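Coenzyme A transferase (Yersinia pestis, PDB 3QLI) probably transfers coenzyme A between carboxylic acids, as acetate CoA-transferases do, and can carry CoA covalently bound. Local coordinates at residues 20-23 with 24-28; 85-88 with 89-92. All blocks are in the same frame, centred on the assembly; numbering follows the deposited sequence.

Both contacts are local, each within one unbroken run of chain, and both lie in the N-terminal part of the acetyl-CoA hydrolase/transferase fold. They follow one another in sequence, with contact 1 first. The centres of contact 1 and contact 2 are about 30 Å apart. The nearest atoms of contact 1 and contact 2 are about 14 Å apart, so the two do not touch. Each is tied to a different edge of the parallel six-stranded sheet. Contact 1 packs on the edge strand 201-204. Contact 2 leads into strand 94-98 at the other edge. Contact 1 is remote from the CoA sites. Contact 2 is nearer, with the side chain of Y88 about 11 Å from that of R106, a residue of the CoA-binding site, which holds no CoA in this chain.

Contact 1: 20-23 with 24-28; sequences ALYD and EKLTT
Y22 and L26 meet at the C-terminal end of helix 18-25, where the alpha-helical i to i+4 pattern gives way to loop. The touch between side chains is light, with Y22 CE2 4.3 Å from L26 CD1. The backbone holds the two residues together more firmly. L26 N donates to Y22 O at 2.8 Å, although the hydrogen bond is bent, with an N-H...O angle of 134°. L26 is the first residue to leave helical angles. Its CG lies anti to the backbone N (chi1 179°), and L26 CB rests 3.2 Å from Y22 O. One residue earlier, K25 N donates to L21 O at 3.0 Å. The K25 chain runs on past this carbonyl, with CG 3.4 Å from L21 O. On the exposed side, the extended E24 side chain slants outward and back toward A20 and L21. E24 N donates to A20 O at 3.1 Å, and E24 CG lies 3.0 Å from A20 O. Strand 201-204 anchors the helix end. Y22, K25 and L26 side chains all touch I202, and K25 and T27 add backbone bonds to it. Y22 OH is hydrogen-bonded to E204 OE2. K25 bends only at its last torsion, and its NZ bonds to V199 O.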
loop_
_atom_site.group_PDB
_atom_site.type_symbol
_atom_site.label_atom_id
_atom_site.label_comp_id
_atom_site.label_asym_id
_atom_site.label_seq_id
_atom_site.Cartn_x
_atom_site.Cartn_y
_atom_site.Cartn_z
ATOM N N ALA A 20 -2.862 -15.567 -45.946
ATOM C CA ALA A 20 -3.870 -14.740 -46.588
ATOM C C ALA A 20 -4.291 -13.613 -45.649
ATOM O O ALA A 20 -4.483 -12.474 -46.080
ATOM C CB ALA A 20 -5.082 -15.581 -47.005
ATOM N N LEU A 21 -4.433 -13.927 -44.365
ATOM C CA LEU A 21 -4.813 -12.908 -43.394
ATOM C C LEU A 21 -3.690 -11.888 -43.255
ATOM O O LEU A 21 -3.944 -10.691 -43.176
ATOM C CB LEU A 21 -5.132 -13.532 -42.032
ATOM C CG LEU A 21 -6.352 -14.448 -41.971
ATOM C CD1 LEU A 21 -6.571 -14.992 -40.558
ATOM C CD2 LEU A 21 -7.580 -13.696 -42.461
ATOM N N TYR A 22 -2.448 -12.368 -43.232
ATOM C CA TYR A 22 -1.296 -11.487 -43.075
ATOM C C TYR A 22 -1.239 -10.485 -44.223
ATOM O O TYR A 22 -0.994 -9.292 -44.022
ATOM C CB TYR A 22 -0.017 -12.310 -43.045
ATOM C CG TYR A 22 1.210 -11.598 -42.520
ATOM C CD1 TYR A 22 1.602 -11.733 -41.189
ATOM C CD2 TYR A 22 1.998 -10.815 -43.355
ATOM C CE1 TYR A 22 2.746 -11.105 -40.708
ATOM C CE2 TYR A 22 3.141 -10.180 -42.881
ATOM C CZ TYR A 22 3.506 -10.324 -41.553
ATOM O OH TYR A 22 4.640 -9.700 -41.074
ATOM N N ASP A 23 -1.473 -10.982 -45.433
ATOM C CA ASP A 23 -1.393 -10.147 -46.619
ATOM C C ASP A 23 -2.517 -9.117 -46.644
ATOM O O ASP A 23 -2.309 -7.988 -47.080
ATOM C CB ASP A 23 -1.407 -11.002 -47.885
ATOM C CG ASP A 23 -0.227 -11.954 -47.952
ATOM O OD1 ASP A 23 0.923 -11.528 -47.696
ATOM O OD2 ASP A 23 -0.456 -13.143 -48.252
ATOM N N GLU A 24 -3.698 -9.500 -46.173
ATOM C CA GLU A 24 -4.809 -8.556 -46.076
ATOM C C GLU A 24 -4.530 -7.448 -45.054
ATOM O O GLU A 24 -4.854 -6.287 -45.288
ATOM C CB GLU A 24 -6.104 -9.278 -45.718
ATOM C CG GLU A 24 -6.489 -10.383 -46.697
ATOM C CD GLU A 24 -7.687 -11.186 -46.222
ATOM O OE1 GLU A 24 -7.995 -12.231 -46.842
ATOM O OE2 GLU A 24 -8.320 -10.773 -45.224
ATOM N N LYS A 25 -3.918 -7.811 -43.928
ATOM C CA LYS A 25 -3.681 -6.866 -42.830
ATOM C C LYS A 25 -2.412 -6.031 -42.970
ATOM O O LYS A 25 -2.293 -4.968 -42.352
ATOM C CB LYS A 25 -3.642 -7.620 -41.491
ATOM C CG LYS A 25 -4.985 -8.199 -41.059
ATOM C CD LYS A 25 -4.787 -9.270 -39.996
ATOM C CE LYS A 25 -6.060 -10.078 -39.760
ATOM N NZ LYS A 25 -7.124 -9.311 -39.082
ATOM N N LEU A 26 -1.457 -6.521 -43.756
ATOM C CA LEU A 26 -0.178 -5.856 -43.911
ATOM C C LEU A 26 -0.369 -4.538 -44.655
ATOM O O LEU A 26 -1.044 -4.500 -45.688
ATOM C CB LEU A 26 0.805 -6.754 -44.683
ATOM C CG LEU A 26 2.200 -6.177 -44.944
ATOM C CD1 LEU A 26 2.993 -5.987 -43.646
ATOM C CD2 LEU A 26 2.993 -7.058 -45.924
ATOM N N THR A 27 0.228 -3.466 -44.140
ATOM C CA THR A 27 0.086 -2.151 -44.760
ATOM C C THR A 27 1.282 -1.243 -44.462
ATOM O O THR A 27 2.294 -1.696 -43.920
ATOM C CB THR A 27 -1.233 -1.500 -44.323
ATOM O OG1 THR A 27 -1.521 -0.368 -45.157
ATOM C CG2 THR A 27 -1.164 -1.087 -42.855
ATOM N N THR A 28 1.191 0.032 -44.832
ATOM C CA THR A 28 2.272 0.957 -44.505
ATOM C C THR A 28 1.972 1.624 -43.175
ATOM O O THR A 28 0.811 1.737 -42.787
ATOM C CB THR A 28 2.430 2.049 -45.562
ATOM O OG1 THR A 28 1.222 2.817 -45.620
ATOM C CG2 THR A 28 2.731 1.421 -46.944
#

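Contact 2: 85-88 with 89-92; sequences ILRY and ELNN
R87 and E89 form a salt bridge across a tight turn. From R87 CB outward, the side chain first passes the E89 carboxylate, with CB 3.8 Å from E89 OE1. R87 CD follows, 3.7 Å from E89 OE1. NE then makes the bond, a weak one of 3.3 Å to E89 OE1, which sits at the guanidinium edge near its plane. The guanidinium and carboxylate planes are 28° apart. E89 folds back to meet R87 because its chain bends at chi2 (90°). Farther out, L90 CD1 lies over one guanidinium face, 3.8 Å from R87 NH2 and offset toward the rim. NH1 has its main partner in D83 O, so the arginine also ties the turn back to the end of helix 79-83. In the backbone, L90 N donates to R87 O at 2.9 Å, and N91 N to Y88 O at 3.0 Å. A water receives a bond from N91 ND2 and gives one to L86 O. N91 ND2 also bonds to V120 O, and Y88 OH to D115. The i to i+3 bonds L90 N to R87 O and N91 N to Y88 O mark a short 3-10 turn, here linking helix 79-83 to edge strand 94-98 of the parallel sheet.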
loop_
_atom_site.group_PDB
_atom_site.type_symbol
_atom_site.label_atom_id
_atom_site.label_comp_id
_atom_site.label_asym_id
_atom_site.label_seq_id
_atom_site.Cartn_x
_atom_site.Cartn_y
_atom_site.Cartn_z
ATOM N N ILE A 85 6.117 11.198 -31.352
ATOM C CA ILE A 85 4.814 11.658 -30.860
ATOM C C ILE A 85 4.859 12.639 -29.692
ATOM O O ILE A 85 4.018 13.529 -29.589
ATOM C CB ILE A 85 3.849 10.490 -30.542
ATOM C CG1 ILE A 85 4.441 9.557 -29.487
ATOM C CG2 ILE A 85 3.498 9.729 -31.812
ATOM C CD1 ILE A 85 3.395 8.784 -28.722
ATOM N N LEU A 86 5.827 12.458 -28.805
ATOM C CA LEU A 86 5.959 13.303 -27.624
ATOM C C LEU A 86 6.698 14.626 -27.858
ATOM O O LEU A 86 6.889 15.395 -26.919
ATOM C CB LEU A 86 6.610 12.522 -26.478
ATOM C CG LEU A 86 5.849 11.283 -26.000
ATOM C CD1 LEU A 86 6.531 10.643 -24.803
ATOM C CD2 LEU A 86 4.404 11.619 -25.679
ATOM N N ARG A 87 7.136 14.885 -29.088
ATOM C CA ARG A 87 7.862 16.126 -29.364
ATOM C C ARG A 87 7.027 17.317 -28.917
ATOM O O ARG A 87 5.837 17.386 -29.205
ATOM C CB ARG A 87 8.209 16.260 -30.854
ATOM C CG ARG A 87 9.360 15.373 -31.309
ATOM C CD ARG A 87 10.023 15.905 -32.584
ATOM N NE ARG A 87 9.068 16.302 -33.620
ATOM C CZ ARG A 87 8.523 15.462 -34.499
ATOM N NH1 ARG A 87 8.819 14.173 -34.452
ATOM N NH2 ARG A 87 7.674 15.906 -35.419
ATOM N N TYR A 88 7.663 18.250 -28.214
ATOM C CA TYR A 88 6.977 19.406 -27.633
ATOM C C TYR A 88 6.063 20.099 -28.639
ATOM O O TYR A 88 4.942 20.493 -28.311
ATOM C CB TYR A 88 8.011 20.394 -27.078
ATOM C CG TYR A 88 7.430 21.518 -26.248
ATOM C CD1 TYR A 88 7.254 21.376 -24.872
ATOM C CD2 TYR A 88 7.071 22.728 -26.836
ATOM C CE1 TYR A 88 6.727 22.394 -24.107
ATOM C CE2 TYR A 88 6.546 23.759 -26.075
ATOM C CZ TYR A 88 6.377 23.589 -24.715
ATOM O OH TYR A 88 5.853 24.612 -23.960
ATOM N N GLU A 89 6.531 20.215 -29.877
ATOM C CA GLU A 89 5.799 20.981 -30.889
ATOM C C GLU A 89 4.469 20.345 -31.251
ATOM O O GLU A 89 3.605 20.995 -31.839
ATOM C CB GLU A 89 6.640 21.144 -32.153
ATOM C CG GLU A 89 8.093 21.494 -31.877
ATOM C CD GLU A 89 8.959 20.258 -31.725
ATOM O OE1 GLU A 89 9.074 19.485 -32.708
ATOM O OE2 GLU A 89 9.523 20.056 -30.628
ATOM N N LEU A 90 4.296 19.072 -30.910
ATOM C CA LEU A 90 3.058 18.363 -31.219
ATOM C C LEU A 90 2.130 18.267 -30.012
ATOM O O LEU A 90 1.059 17.667 -30.088
ATOM C CB LEU A 90 3.363 16.956 -31.741
ATOM C CG LEU A 90 4.344 16.822 -32.907
ATOM C CD1 LEU A 90 4.584 15.357 -33.236
ATOM C CD2 LEU A 90 3.841 17.568 -34.129
ATOM N N ASN A 91 2.550 18.860 -28.901
ATOM C CA ASN A 91 1.783 18.821 -27.660
ATOM C C ASN A 91 0.339 19.311 -27.761
ATOM O O ASN A 91 -0.501 18.942 -26.944
ATOM C CB ASN A 91 2.516 19.589 -26.558
ATOM C CG ASN A 91 2.077 19.172 -25.172
ATOM O OD1 ASN A 91 1.153 19.752 -24.602
ATOM N ND2 ASN A 91 2.735 18.158 -24.622
ATOM N N ASN A 92 0.054 20.144 -28.754
ATOM C CA ASN A 92 -1.293 20.682 -28.929
ATOM C C ASN A 92 -2.234 19.728 -29.658
ATOM O O ASN A 92 -3.429 19.989 -29.771
ATOM C CB ASN A 92 -1.238 22.019 -29.670
ATOM C CG ASN A 92 -0.729 21.878 -31.093
ATOM O OD1 ASN A 92 0.236 21.157 -31.350
ATOM N ND2 ASN A 92 -1.376 22.568 -32.024
HETATM O O HOH W 1 4.623 16.480 -25.980
#